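Long-range contact in CobC (Shigella flexneri 2a, PDB 6NRU), which probably removes the 5'-phosphate from adenosylcobalamin 5'-phosphate and alpha-ribazole 5'-phosphate in assembling the nucleotide loop of vitamin B12: residues D46-R60 / R72-E84. Numbering follows the deposited sequence.
With SO4 (sulfate ion), chain N.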
loop_
_atom_site.group_PDB
_atom_site.type_symbol
_atom_site.label_atom_id
_atom_site.label_comp_id
_atom_site.label_asym_id
_atom_site.label_seq_id
_atom_site.Cartn_x
_atom_site.Cartn_y
_atom_site.Cartn_z
ATOM N N ASP A 46 0.321 -13.445 14.407
ATOM C CA ASP A 46 -0.021 -14.860 14.332
ATOM C C ASP A 46 -1.361 -15.140 14.999
ATOM O O ASP A 46 -2.157 -15.942 14.495
ATOM C CB ASP A 46 1.090 -15.693 14.972
ATOM C CG ASP A 46 1.133 -17.108 14.441
ATOM O OD1 ASP A 46 0.616 -17.348 13.329
ATOM O OD2 ASP A 46 1.684 -17.982 15.135
ATOM N N ASP A 47 -1.633 -14.482 16.123
ATOM C CA ASP A 47 -2.847 -14.717 16.893
ATOM C C ASP A 47 -3.998 -13.806 16.488
ATOM O O ASP A 47 -5.022 -13.779 17.178
ATOM C CB ASP A 47 -2.560 -14.557 18.386
ATOM C CG ASP A 47 -1.702 -15.678 18.931
ATOM O OD1 ASP A 47 -1.251 -16.522 18.128
ATOM O OD2 ASP A 47 -1.489 -15.723 20.160
ATOM N N VAL A 48 -3.855 -13.061 15.400
ATOM C CA VAL A 48 -4.946 -12.260 14.861
ATOM C C VAL A 48 -5.711 -13.118 13.862
ATOM O O VAL A 48 -5.160 -13.536 12.837
ATOM C CB VAL A 48 -4.428 -10.974 14.204
ATOM C CG1 VAL A 48 -5.579 -10.205 13.580
ATOM C CG2 VAL A 48 -3.697 -10.115 15.228
ATOM N N SER A 49 -6.980 -13.384 14.161
ATOM C CA SER A 49 -7.796 -14.297 13.362
ATOM C C SER A 49 -8.385 -13.536 12.182
ATOM O O SER A 49 -9.493 -13.001 12.242
ATOM C CB SER A 49 -8.888 -14.925 14.217
ATOM O OG SER A 49 -9.430 -13.977 15.120
ATOM N N PHE A 50 -7.630 -13.492 11.089
ATOM C CA PHE A 50 -8.145 -12.919 9.856
ATOM C C PHE A 50 -9.168 -13.854 9.220
ATOM O O PHE A 50 -9.136 -15.074 9.409
ATOM C CB PHE A 50 -7.011 -12.654 8.865
ATOM C CG PHE A 50 -5.908 -11.791 9.411
ATOM C CD1 PHE A 50 -6.041 -10.414 9.447
ATOM C CD2 PHE A 50 -4.732 -12.359 9.875
ATOM C CE1 PHE A 50 -5.026 -9.622 9.942
ATOM C CE2 PHE A 50 -3.713 -11.571 10.371
ATOM C CZ PHE A 50 -3.859 -10.200 10.404
ATOM N N ASP A 51 -10.087 -13.262 8.463
ATOM C CA ASP A 51 -11.035 -14.016 7.658
ATOM C C ASP A 51 -11.001 -13.605 6.195
ATOM O O ASP A 51 -11.778 -14.145 5.397
ATOM C CB ASP A 51 -12.459 -13.860 8.212
ATOM C CG ASP A 51 -12.774 -12.438 8.626
ATOM O OD1 ASP A 51 -13.834 -12.223 9.254
ATOM O OD2 ASP A 51 -11.964 -11.536 8.325
ATOM N N LEU A 52 -10.123 -12.678 5.820
ATOM C CA LEU A 52 -10.020 -12.231 4.440
ATOM C C LEU A 52 -8.671 -11.556 4.244
ATOM O O LEU A 52 -8.186 -10.861 5.139
ATOM C CB LEU A 52 -11.156 -11.266 4.079
ATOM C CG LEU A 52 -11.260 -10.876 2.604
ATOM C CD1 LEU A 52 -11.500 -12.106 1.732
ATOM C CD2 LEU A 52 -12.358 -9.849 2.404
ATOM N N VAL A 53 -8.068 -11.769 3.077
ATOM C CA VAL A 53 -6.822 -11.110 2.704
ATOM C C VAL A 53 -7.019 -10.478 1.333
ATOM O O VAL A 53 -7.377 -11.169 0.373
ATOM C CB VAL A 53 -5.627 -12.078 2.682
ATOM C CG1 VAL A 53 -4.378 -11.351 2.207
ATOM C CG2 VAL A 53 -5.404 -12.686 4.060
ATOM N N LEU A 54 -6.798 -9.172 1.245
ATOM C CA LEU A 54 -6.833 -8.442 -0.015
ATOM C C LEU A 54 -5.431 -7.935 -0.311
ATOM O O LEU A 54 -4.803 -7.299 0.542
ATOM C CB LEU A 54 -7.822 -7.278 0.049
ATOM C CG LEU A 54 -9.198 -7.590 0.641
ATOM C CD1 LEU A 54 -10.045 -6.330 0.722
ATOM C CD2 LEU A 54 -9.906 -8.659 -0.174
ATOM N N CYS A 55 -4.941 -8.217 -1.512
ATOM C CA CYS A 55 -3.552 -7.968 -1.859
ATOM C C CYS A 55 -3.468 -7.309 -3.228
ATOM O O CYS A 55 -4.323 -7.522 -4.092
ATOM C CB CYS A 55 -2.750 -9.277 -1.845
ATOM S SG CYS A 55 -0.987 -9.102 -2.126
ATOM N N SER A 56 -2.433 -6.499 -3.415
ATOM C CA SER A 56 -2.199 -5.911 -4.722
ATOM C C SER A 56 -1.647 -6.963 -5.680
ATOM O O SER A 56 -1.163 -8.022 -5.270
ATOM C CB SER A 56 -1.238 -4.727 -4.617
ATOM O OG SER A 56 0.082 -5.106 -4.952
ATOM N N GLU A 57 -1.735 -6.660 -6.978
ATOM C CA GLU A 57 -1.253 -7.596 -7.991
ATOM C C GLU A 57 0.263 -7.727 -7.970
ATOM O O GLU A 57 0.793 -8.799 -8.285
ATOM C CB GLU A 57 -1.702 -7.155 -9.384
ATOM C CG GLU A 57 -3.197 -7.042 -9.576
ATOM C CD GLU A 57 -3.562 -6.682 -11.002
ATOM O OE1 GLU A 57 -2.755 -6.003 -11.674
ATOM O OE2 GLU A 57 -4.650 -7.086 -11.457
ATOM N N LEU A 58 0.971 -6.654 -7.616
ATOM C CA LEU A 58 2.422 -6.636 -7.739
ATOM C C LEU A 58 3.054 -7.666 -6.812
ATOM O O LEU A 58 2.661 -7.808 -5.650
ATOM C CB LEU A 58 2.956 -5.237 -7.441
ATOM C CG LEU A 58 2.288 -4.120 -8.248
ATOM C CD1 LEU A 58 2.980 -2.801 -7.997
ATOM C CD2 LEU A 58 2.295 -4.450 -9.731
ATOM N N GLU A 59 4.045 -8.390 -7.340
ATOM C CA GLU A 59 4.539 -9.580 -6.655
ATOM C C GLU A 59 5.235 -9.244 -5.343
ATOM O O GLU A 59 5.252 -10.076 -4.429
ATOM C CB GLU A 59 5.475 -10.364 -7.573
ATOM C CG GLU A 59 5.396 -11.866 -7.364
ATOM C CD GLU A 59 4.017 -12.416 -7.665
ATOM O OE1 GLU A 59 3.606 -13.385 -6.993
ATOM O OE2 GLU A 59 3.348 -11.882 -8.576
ATOM N N ARG A 60 5.806 -8.043 -5.218
ATOM C CA ARG A 60 6.414 -7.670 -3.946
ATOM C C ARG A 60 5.383 -7.652 -2.826
ATOM O O ARG A 60 5.715 -7.943 -1.671
ATOM C CB ARG A 60 7.110 -6.311 -4.062
ATOM C CG ARG A 60 6.183 -5.127 -4.278
ATOM C CD ARG A 60 6.780 -4.162 -5.284
ATOM N NE ARG A 60 6.501 -2.769 -4.952
ATOM C CZ ARG A 60 6.241 -1.828 -5.853
ATOM N NH1 ARG A 60 6.221 -2.134 -7.145
ATOM N NH2 ARG A 60 6.002 -0.581 -5.467
ATOM N N ARG A 72 -0.996 -20.544 7.248
ATOM C CA ARG A 72 -2.365 -20.229 7.643
ATOM C C ARG A 72 -3.530 -20.583 6.735
ATOM O O ARG A 72 -4.642 -20.729 7.231
ATOM C CB ARG A 72 -2.461 -18.785 8.113
ATOM C CG ARG A 72 -1.744 -18.553 9.431
ATOM C CD ARG A 72 -1.948 -17.147 9.932
ATOM N NE ARG A 72 -3.348 -16.917 10.220
ATOM C CZ ARG A 72 -3.796 -15.961 11.009
ATOM N NH1 ARG A 72 -2.949 -15.144 11.592
ATOM N NH2 ARG A 72 -5.087 -15.827 11.218
ATOM N N GLN A 73 -3.292 -20.675 5.432
ATOM C CA GLN A 73 -4.323 -21.025 4.442
ATOM C C GLN A 73 -5.571 -20.152 4.360
ATOM O O GLN A 73 -6.667 -20.664 4.318
ATOM C CB GLN A 73 -4.744 -22.496 4.568
ATOM C CG GLN A 73 -3.827 -23.476 3.875
ATOM C CD GLN A 73 -4.300 -23.772 2.485
ATOM O OE1 GLN A 73 -4.915 -22.933 1.841
ATOM N NE2 GLN A 73 -4.027 -24.969 2.016
ATOM N N LEU A 74 -5.402 -18.839 4.314
ATOM C CA LEU A 74 -6.532 -17.926 4.250
ATOM C C LEU A 74 -6.825 -17.530 2.807
ATOM O O LEU A 74 -5.931 -17.561 1.954
ATOM C CB LEU A 74 -6.256 -16.668 5.080
ATOM C CG LEU A 74 -6.401 -16.826 6.595
ATOM C CD1 LEU A 74 -5.624 -15.748 7.337
ATOM C CD2 LEU A 74 -7.868 -16.805 6.994
ATOM N N PRO A 75 -8.072 -17.168 2.500
ATOM C CA PRO A 75 -8.406 -16.756 1.127
ATOM C C PRO A 75 -7.785 -15.408 0.785
ATOM O O PRO A 75 -7.877 -14.453 1.559
ATOM C CB PRO A 75 -9.938 -16.681 1.143
ATOM C CG PRO A 75 -10.353 -17.505 2.334
ATOM C CD PRO A 75 -9.272 -17.280 3.342
ATOM N N VAL A 76 -7.165 -15.335 -0.392
ATOM C CA VAL A 76 -6.419 -14.159 -0.829
ATOM C C VAL A 76 -7.062 -13.624 -2.100
ATOM O O VAL A 76 -7.028 -14.284 -3.147
ATOM C CB VAL A 76 -4.937 -14.477 -1.069
ATOM C CG1 VAL A 76 -4.213 -13.252 -1.616
ATOM C CG2 VAL A 76 -4.285 -14.969 0.213
ATOM N N HIS A 77 -7.637 -12.427 -2.019
ATOM C CA HIS A 77 -8.151 -11.736 -3.192
ATOM C C HIS A 77 -7.071 -10.813 -3.735
ATOM O O HIS A 77 -6.447 -10.065 -2.978
ATOM C CB HIS A 77 -9.402 -10.923 -2.858
ATOM C CG HIS A 77 -10.563 -11.742 -2.389
ATOM N ND1 HIS A 77 -11.871 -11.359 -2.596
ATOM C CD2 HIS A 77 -10.618 -12.914 -1.711
ATOM C CE1 HIS A 77 -12.681 -12.262 -2.073
ATOM N NE2 HIS A 77 -11.946 -13.216 -1.530
ATOM N N ILE A 78 -6.854 -10.862 -5.043
ATOM C CA ILE A 78 -5.911 -9.977 -5.714
ATOM C C ILE A 78 -6.711 -8.815 -6.286
ATOM O O ILE A 78 -7.451 -8.976 -7.262
ATOM C CB ILE A 78 -5.123 -10.710 -6.806
ATOM C CG1 ILE A 78 -4.416 -11.929 -6.218
ATOM C CG2 ILE A 78 -4.105 -9.783 -7.427
ATOM C CD1 ILE A 78 -3.377 -11.578 -5.179
ATOM N N ILE A 79 -6.570 -7.642 -5.676
ATOM C CA ILE A 79 -7.341 -6.458 -6.050
ATOM C C ILE A 79 -6.429 -5.542 -6.861
ATOM O O ILE A 79 -5.434 -5.035 -6.315
ATOM C CB ILE A 79 -7.899 -5.741 -4.814
ATOM C CG1 ILE A 79 -8.673 -6.725 -3.938
ATOM C CG2 ILE A 79 -8.789 -4.579 -5.220
ATOM C CD1 ILE A 79 -9.832 -7.389 -4.650
ATOM N N PRO A 80 -6.713 -5.305 -8.146
ATOM C CA PRO A 80 -5.868 -4.388 -8.928
ATOM C C PRO A 80 -5.960 -2.947 -8.465
ATOM O O PRO A 80 -5.045 -2.163 -8.754
ATOM C CB PRO A 80 -6.403 -4.542 -10.362
ATOM C CG PRO A 80 -7.297 -5.751 -10.336
ATOM C CD PRO A 80 -7.824 -5.846 -8.945
ATOM N N GLU A 81 -7.035 -2.570 -7.769
ATOM C CA GLU A 81 -7.139 -1.228 -7.210
ATOM C C GLU A 81 -6.081 -0.973 -6.149
ATOM O O GLU A 81 -5.708 0.184 -5.930
ATOM C CB GLU A 81 -8.535 -1.006 -6.623
ATOM C CG GLU A 81 -9.615 -0.692 -7.653
ATOM C CD GLU A 81 -10.051 -1.912 -8.447
ATOM O OE1 GLU A 81 -9.685 -3.041 -8.055
ATOM O OE2 GLU A 81 -10.754 -1.740 -9.467
ATOM N N LEU A 82 -5.586 -2.025 -5.495
ATOM C CA LEU A 82 -4.548 -1.908 -4.479
ATOM C C LEU A 82 -3.151 -1.773 -5.067
ATOM O O LEU A 82 -2.183 -1.679 -4.304
ATOM C CB LEU A 82 -4.591 -3.122 -3.542
ATOM C CG LEU A 82 -5.808 -3.228 -2.619
ATOM C CD1 LEU A 82 -5.827 -4.553 -1.875
ATOM C CD2 LEU A 82 -5.841 -2.065 -1.641
ATOM N N ASN A 83 -3.022 -1.754 -6.392
ATOM C CA ASN A 83 -1.716 -1.680 -7.026
ATOM C C ASN A 83 -1.053 -0.332 -6.783
ATOM O O ASN A 83 -1.715 0.690 -6.591
ATOM C CB ASN A 83 -1.834 -1.906 -8.532
ATOM C CG ASN A 83 -2.145 -3.333 -8.880
ATOM O OD1 ASN A 83 -2.077 -4.217 -8.027
ATOM N ND2 ASN A 83 -2.484 -3.576 -10.140
ATOM N N GLU A 84 0.276 -0.343 -6.810
ATOM C CA GLU A 84 1.036 0.896 -6.819
ATOM C C GLU A 84 0.665 1.721 -8.046
ATOM O O GLU A 84 0.194 1.193 -9.059
ATOM C CB GLU A 84 2.538 0.587 -6.808
ATOM C CG GLU A 84 3.463 1.794 -6.722
ATOM C CD GLU A 84 3.173 2.677 -5.523
ATOM O OE1 GLU A 84 2.353 3.610 -5.649
ATOM O OE2 GLU A 84 3.769 2.437 -4.454
HETATM S S SO4 N . 7.692 2.268 -2.492
HETATM O O1 SO4 N . 6.827 3.238 -3.156
HETATM O O2 SO4 N . 9.080 2.520 -2.868
HETATM O O3 SO4 N . 7.548 2.394 -1.046
HETATM O O4 SO4 N . 7.315 0.916 -2.895
#
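The parallel pairing of Val53, Leu54 and Cys55 with Val76, His77 and Ile78 joins the two strands of a beta-alpha-beta unit, with helix 59-69 as the crossover. Strand 76-78 is an edge strand of the sheet within the chain. His77 is hydrogen-bonded through both its backbone groups: its N gives to Val53 O at 2.7 Å, and its O accepts from Cys55 N. Ile79 N then hydrogen-bonds to Cys55 O. On one face of the sheet, Leu54 CD2 lies alongside His77 CB. Leu52 CD1 sits over a face of the His77 ring, 3.8 Å from its centroid, as a CH-pi contact. On the other face Val53 packs beside Val76, and Cys55 CB nears Ile78 CD1.

At the N-terminal ends, Arg72 NH1 and NH2 both hydrogen-bond to Val48 O, which lies in the guanidinium plane. The chain of Arg72 bends at CG-CD (chi3 64°), and Phe50 CD2 lies over one face of the guanidinium.

Beyond the strands, the Asn83 amide pairs with Glu57 at both its ends. Its OD1 accepts a hydrogen bond from Glu57 N at 2.7 Å, in the carbonyl plane. Its ND2 hydrogen-bonds to Glu57 OE1 at 2.9 Å, from above the carboxylate plane. Next to it, Leu58 CD1 packs on Glu84 CB. Arg60 NH2 forms a long salt bridge with Glu84 OE2 (3.9 Å) and hydrogen-bonds to sulfate O4 at 3.3 Å, while its NH1 hydrogen-bonds to Gly24 O. Arg10 and Asn17 also bind the sulfate. Glu84 is the probable proton donor/acceptor, and Arg60 touches His11, which probably forms the phosphohistidine intermediate. Loops and a helix start that follow the C-terminal ends of parallel strands and gather round an anion site are characteristic of the histidine phosphatase fold.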